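Local coordinates for protein beta-glucanase (Podospora anserina, PDB 4LE4) that probably hydrolyses beta-glucans as a family GH131 glycoside hydrolase and binds the cello-oligosaccharide cellotriose, at residues G93-H98 with I169-G174; R113-A118 with V207-L212. One frame throughout, in Å; residues are numbered along the deposited sequence.

Interaction 1 (G93-H98 with I169-G174); sequences GKVYYH and IDFAAG
Val-95 and Ile-169 form the antiparallel hydrogen-bonded pair at the centre of this contact, each backbone giving and taking one bond: Val-95 N to Ile-169 O at 2.8 Å and Ile-169 N to Val-95 O at 2.9 Å. The tight part lies on the face that carries their side chains. Here CD1 of Ile-169 comes within 3.8 Å of CD1 of Tyr-97, and the Phe-171 and Tyr-97 side chains cross at about a right angle, with Phe-171 CE2 4.1 Å from Tyr-97 CE1. With CG anti to the carbonyl carbon (chi1 -69°), Phe-171 lays its ring over CG2 of Ile-169, which sits beneath the ring centre, while Val-95 CG2 meets the ring edge. Tyr-97 OH is hydrogen-bonded to Ile-90 O, and Trp-205 and Phe-120 pack edge-to-face against its ring, so this side merges with the protein interior.

The other face, bearing Lys-94 and Asp-170, is looser and nearer solvent. Their CA atoms approach to 4.2 Å as a non-hydrogen-bonded pair, yet the side chains part. Lys-94 bends at chi3 (58°) and brings NZ to Tyr-96 OH at 2.6 Å. Asp-170 turns to its own chain, OD1 accepting from Ala-172 N at 3.0 Å and, weakly, from Ala-173 N. Beyond the last bridge, Phe-171 N still bonds to Gly-93 O at 2.7 Å. The arrangement is an antiparallel strand pair whose end passes into an Asx turn at Asp-170, leading from strand 163-170 to strand 175-182 in one sheet of this concanavalin-clan beta-sandwich.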
loop_
_atom_site.group_PDB
_atom_site.type_symbol
_atom_site.label_atom_id
_atom_site.label_comp_id
_atom_site.label_asym_id
_atom_site.label_seq_id
_atom_site.Cartn_x
_atom_site.Cartn_y
_atom_site.Cartn_z
ATOM N N GLY A 93 20.201 4.026 0.260
ATOM C CA GLY A 93 20.353 4.699 -1.012
ATOM C C GLY A 93 19.040 5.138 -1.625
ATOM O O GLY A 93 18.072 5.460 -0.915
ATOM N N LYS A 94 19.013 5.171 -2.952
ATOM C CA LYS A 94 17.806 5.580 -3.652
ATOM C C LYS A 94 17.067 4.335 -4.077
ATOM O O LYS A 94 17.599 3.476 -4.797
ATOM C CB LYS A 94 18.144 6.455 -4.870
ATOM C CG LYS A 94 16.958 7.298 -5.381
ATOM C CD LYS A 94 17.155 7.672 -6.857
ATOM C CE LYS A 94 17.315 6.380 -7.682
ATOM N NZ LYS A 94 17.536 6.541 -9.153
ATOM N N VAL A 95 15.816 4.250 -3.635
ATOM C CA VAL A 95 14.968 3.086 -3.891
ATOM C C VAL A 95 13.575 3.567 -4.284
ATOM O O VAL A 95 13.128 4.598 -3.789
ATOM C CB VAL A 95 14.825 2.255 -2.596
ATOM C CG1 VAL A 95 14.079 0.971 -2.879
ATOM C CG2 VAL A 95 16.203 1.976 -2.004
ATOM N N TYR A 96 12.902 2.844 -5.180
ATOM C CA TYR A 96 11.548 3.218 -5.594
ATOM C C TYR A 96 10.568 2.181 -5.073
ATOM O O TYR A 96 10.727 0.987 -5.340
ATOM C CB TYR A 96 11.440 3.252 -7.111
ATOM C CG TYR A 96 12.368 4.256 -7.742
ATOM C CD1 TYR A 96 11.997 5.598 -7.868
ATOM C CD2 TYR A 96 13.605 3.862 -8.218
ATOM C CE1 TYR A 96 12.860 6.526 -8.473
ATOM C CE2 TYR A 96 14.469 4.771 -8.807
ATOM C CZ TYR A 96 14.093 6.091 -8.932
ATOM O OH TYR A 96 14.977 6.974 -9.515
ATOM N N TYR A 97 9.546 2.635 -4.351
ATOM C CA TYR A 97 8.556 1.726 -3.774
ATOM C C TYR A 97 7.265 1.832 -4.572
ATOM O O TYR A 97 6.595 2.856 -4.534
ATOM C CB TYR A 97 8.273 2.105 -2.328
ATOM C CG TYR A 97 9.280 1.597 -1.349
ATOM C CD1 TYR A 97 10.602 2.036 -1.401
ATOM C CD2 TYR A 97 8.913 0.696 -0.350
ATOM C CE1 TYR A 97 11.530 1.581 -0.462
ATOM C CE2 TYR A 97 9.829 0.236 0.586
ATOM C CZ TYR A 97 11.138 0.688 0.525
ATOM O OH TYR A 97 12.036 0.274 1.498
ATOM N N HIS A 98 6.918 0.772 -5.285
ATOM C CA HIS A 98 5.727 0.764 -6.133
ATOM C C HIS A 98 4.502 0.069 -5.543
ATOM O O HIS A 98 4.604 -0.871 -4.759
ATOM C CB HIS A 98 5.979 -0.017 -7.432
ATOM C CG HIS A 98 6.883 0.641 -8.425
ATOM N ND1 HIS A 98 8.258 0.511 -8.393
ATOM C CD2 HIS A 98 6.598 1.362 -9.535
ATOM C CE1 HIS A 98 8.780 1.131 -9.439
ATOM N NE2 HIS A 98 7.793 1.651 -10.149
ATOM N N ILE A 169 12.449 7.199 -2.785
ATOM C CA ILE A 169 13.044 7.476 -1.502
ATOM C C ILE A 169 14.576 7.469 -1.572
ATOM O O ILE A 169 15.162 6.532 -2.099
ATOM C CB ILE A 169 12.585 6.420 -0.468
ATOM C CG1 ILE A 169 11.042 6.296 -0.510
ATOM C CG2 ILE A 169 13.080 6.811 0.948
ATOM C CD1 ILE A 169 10.458 5.353 0.503
ATOM N N ASP A 170 15.197 8.520 -1.058
ATOM C CA ASP A 170 16.658 8.557 -0.989
ATOM C C ASP A 170 16.942 8.450 0.494
ATOM O O ASP A 170 16.853 9.449 1.215
ATOM C CB ASP A 170 17.228 9.877 -1.517
ATOM C CG ASP A 170 18.757 9.833 -1.646
ATOM O OD1 ASP A 170 19.392 9.035 -0.919
ATOM O OD2 ASP A 170 19.312 10.590 -2.471
ATOM N N PHE A 171 17.273 7.251 0.965
ATOM C CA PHE A 171 17.532 7.051 2.386
ATOM C C PHE A 171 18.838 7.699 2.872
ATOM O O PHE A 171 19.052 7.849 4.066
ATOM C CB PHE A 171 17.547 5.564 2.699
ATOM C CG PHE A 171 16.200 4.909 2.594
ATOM C CD1 PHE A 171 15.310 4.942 3.671
ATOM C CD2 PHE A 171 15.825 4.244 1.432
ATOM C CE1 PHE A 171 14.054 4.318 3.594
ATOM C CE2 PHE A 171 14.579 3.612 1.336
ATOM C CZ PHE A 171 13.682 3.652 2.433
ATOM N N ALA A 172 19.698 8.086 1.942
ATOM C CA ALA A 172 20.960 8.717 2.326
ATOM C C ALA A 172 20.741 10.205 2.552
ATOM O O ALA A 172 21.207 10.764 3.543
ATOM C CB ALA A 172 22.007 8.488 1.251
ATOM N N ALA A 173 20.008 10.841 1.652
ATOM C CA ALA A 173 19.711 12.257 1.756
ATOM C C ALA A 173 18.522 12.539 2.675
ATOM O O ALA A 173 18.351 13.663 3.154
ATOM C CB ALA A 173 19.403 12.802 0.388
ATOM N N GLY A 174 17.691 11.528 2.912
ATOM C CA GLY A 174 16.522 11.765 3.745
ATOM C C GLY A 174 15.471 12.563 2.999
ATOM O O GLY A 174 14.993 13.598 3.476
#

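Interaction 2 (R113-A118 with V207-L212); sequences REHQIA and VGVLEL
Arg-113 lays its guanidinium flat against the carboxylate of Glu-211, the planes 5° apart and Glu-211 CD 3.5 Å from Arg-113 NE. Because Glu-211 OE2 lies well out of that plane, the long salt bridge is one of charge alone. The N-H of Arg-113 NE instead runs almost straight (175°) to Leu-212 O at 2.8 Å. With an alanine here, Leu-212 O is likely to lose this donor and Glu-211 its stacked positive charge, though Arg-78 would remain.

Backbone bonds join Gln-116 with Leu-210 in both directions, and Leu-212 N to Glu-114 O and Ala-118 N to Gly-208 O. The Gln-116 amide gives a further bond from NE2 to Glu-114 OE2, with Leu-212 CD1 lying against NE2.

In a CH-pi contact, extended Glu-211 (chi1 177°) sets CG over the His-115 ring, 3.9 Å from the centroid. Apolar contact comes from Ile-117 CG1 beside Val-209 CG1, which also meets the ring edge.

His-115 NE2 is hydrogen-bonded to Glu-222 OE1, and Arg-78 pairs with Glu-211 OE1. Strand 115-117 runs between strands 125-129 and 209-211, the latter bordered in turn by strand 78-84, and Phe-224 and Trp-226 of strand 222-233 pack against Val-209 and Ile-117.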
loop_
_atom_site.group_PDB
_atom_site.type_symbol
_atom_site.label_atom_id
_atom_site.label_comp_id
_atom_site.label_asym_id
_atom_site.label_seq_id
_atom_site.Cartn_x
_atom_site.Cartn_y
_atom_site.Cartn_z
ATOM N N ARG A 113 -13.500 8.209 8.814
ATOM C CA ARG A 113 -12.384 7.722 9.619
ATOM C C ARG A 113 -11.068 7.820 8.897
ATOM O O ARG A 113 -11.002 7.595 7.699
ATOM C CB ARG A 113 -12.610 6.267 10.015
ATOM C CG ARG A 113 -13.763 6.145 11.005
ATOM C CD ARG A 113 -14.194 4.707 11.184
ATOM N NE ARG A 113 -13.233 3.919 11.939
ATOM C CZ ARG A 113 -13.465 2.661 12.279
ATOM N NH1 ARG A 113 -14.613 2.102 11.924
ATOM N NH2 ARG A 113 -12.564 1.954 12.947
ATOM N N GLU A 114 -10.014 8.117 9.646
ATOM C CA GLU A 114 -8.703 8.236 9.024
ATOM C C GLU A 114 -8.121 6.862 8.675
ATOM O O GLU A 114 -8.195 5.928 9.469
ATOM C CB GLU A 114 -7.751 8.985 9.959
ATOM C CG GLU A 114 -6.283 8.985 9.492
ATOM C CD GLU A 114 -5.365 9.832 10.406
ATOM O OE1 GLU A 114 -5.867 10.610 11.257
ATOM O OE2 GLU A 114 -4.137 9.730 10.261
ATOM N N HIS A 115 -7.551 6.747 7.474
ATOM C CA HIS A 115 -6.904 5.507 7.051
ATOM C C HIS A 115 -5.481 5.891 6.727
ATOM O O HIS A 115 -5.251 6.970 6.185
ATOM C CB HIS A 115 -7.528 4.939 5.770
ATOM C CG HIS A 115 -8.945 4.483 5.942
ATOM N ND1 HIS A 115 -9.989 5.362 6.160
ATOM C CD2 HIS A 115 -9.493 3.249 5.903
ATOM C CE1 HIS A 115 -11.123 4.681 6.245
ATOM N NE2 HIS A 115 -10.848 3.398 6.093
ATOM N N GLN A 116 -4.559 5.018 7.098
ATOM C CA GLN A 116 -3.123 5.182 6.818
ATOM C C GLN A 116 -2.842 3.963 5.928
ATOM O O GLN A 116 -3.108 2.841 6.317
ATOM C CB GLN A 116 -2.343 5.169 8.127
ATOM C CG GLN A 116 -2.601 6.507 8.889
ATOM C CD GLN A 116 -2.247 6.457 10.359
ATOM O OE1 GLN A 116 -1.568 5.544 10.812
ATOM N NE2 GLN A 116 -2.705 7.456 11.115
ATOM N N ILE A 117 -2.278 4.222 4.757
ATOM C CA ILE A 117 -2.089 3.209 3.723
ATOM C C ILE A 117 -0.669 3.119 3.187
ATOM O O ILE A 117 -0.066 4.148 2.894
ATOM C CB ILE A 117 -3.029 3.581 2.549
ATOM C CG1 ILE A 117 -4.479 3.720 3.088
ATOM C CG2 ILE A 117 -2.951 2.538 1.445
ATOM C CD1 ILE A 117 -5.436 4.503 2.188
ATOM N N ALA A 118 -0.146 1.904 3.009
ATOM C CA ALA A 118 1.218 1.758 2.437
ATOM C C ALA A 118 2.227 2.643 3.203
ATOM O O ALA A 118 3.058 3.364 2.623
ATOM C CB ALA A 118 1.191 2.150 0.987
ATOM N N VAL A 207 2.346 -2.833 3.759
ATOM C CA VAL A 207 1.526 -2.906 2.554
ATOM C C VAL A 207 0.178 -3.343 3.045
ATOM O O VAL A 207 -0.060 -4.523 3.356
ATOM C CB VAL A 207 2.078 -3.943 1.567
ATOM C CG1 VAL A 207 1.148 -4.069 0.323
ATOM C CG2 VAL A 207 3.479 -3.529 1.170
ATOM N N GLY A 208 -0.724 -2.381 3.102
ATOM C CA GLY A 208 -2.030 -2.678 3.627
ATOM C C GLY A 208 -2.628 -1.416 4.184
ATOM O O GLY A 208 -2.211 -0.319 3.810
ATOM N N VAL A 209 -3.567 -1.574 5.112
ATOM C CA VAL A 209 -4.332 -0.462 5.653
ATOM C C VAL A 209 -4.552 -0.501 7.148
ATOM O O VAL A 209 -4.807 -1.541 7.739
ATOM C CB VAL A 209 -5.766 -0.423 5.013
ATOM C CG1 VAL A 209 -6.500 0.905 5.432
ATOM C CG2 VAL A 209 -5.699 -0.560 3.499
ATOM N N LEU A 210 -4.482 0.683 7.744
ATOM C CA LEU A 210 -4.724 0.873 9.163
ATOM C C LEU A 210 -5.852 1.914 9.202
ATOM O O LEU A 210 -5.798 2.901 8.484
ATOM C CB LEU A 210 -3.451 1.403 9.849
ATOM C CG LEU A 210 -3.415 1.657 11.361
ATOM C CD1 LEU A 210 -1.992 1.760 11.854
ATOM C CD2 LEU A 210 -4.143 2.953 11.643
ATOM N N GLU A 211 -6.894 1.675 10.003
ATOM C CA GLU A 211 -7.992 2.640 10.088
ATOM C C GLU A 211 -8.200 3.046 11.548
ATOM O O GLU A 211 -8.374 2.191 12.413
ATOM C CB GLU A 211 -9.305 2.037 9.559
ATOM C CG GLU A 211 -10.547 2.960 9.667
ATOM C CD GLU A 211 -11.829 2.305 9.137
ATOM O OE1 GLU A 211 -12.053 1.111 9.394
ATOM O OE2 GLU A 211 -12.612 2.978 8.451
ATOM N N LEU A 212 -8.182 4.341 11.828
ATOM C CA LEU A 212 -8.384 4.793 13.208
ATOM C C LEU A 212 -9.861 4.816 13.566
ATOM O O LEU A 212 -10.707 4.976 12.701
ATOM C CB LEU A 212 -7.846 6.210 13.398
ATOM C CG LEU A 212 -6.350 6.496 13.209
ATOM C CD1 LEU A 212 -5.951 6.267 11.771
ATOM C CD2 LEU A 212 -6.080 7.966 13.567
#

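Both interactions are antiparallel strand pairings, but they belong to different sheets: 93-98 with 169-174 to the one containing strand 222-233, and 113-118 with 207-212 to the one containing strand 78-84. Interaction 1 is partly buried where strand 94-102 begins and strand 163-170 ends, its centre about 17 Å from the centre of the chain; interaction 2 is buried, its centre about 9 Å from it. Aromatic and aliphatic groups dominate the inner face of the first, whereas the second encloses charged and polar groups. Their nearest atoms, about 7 Å apart, do not touch, yet strand 222-233 is the sheet neighbour of 94-102 and also turns Phe-224 and Trp-226 onto interaction 2. Tyr-167 and Trp-205, bonded to Ala-118 O, also contact Tyr-97.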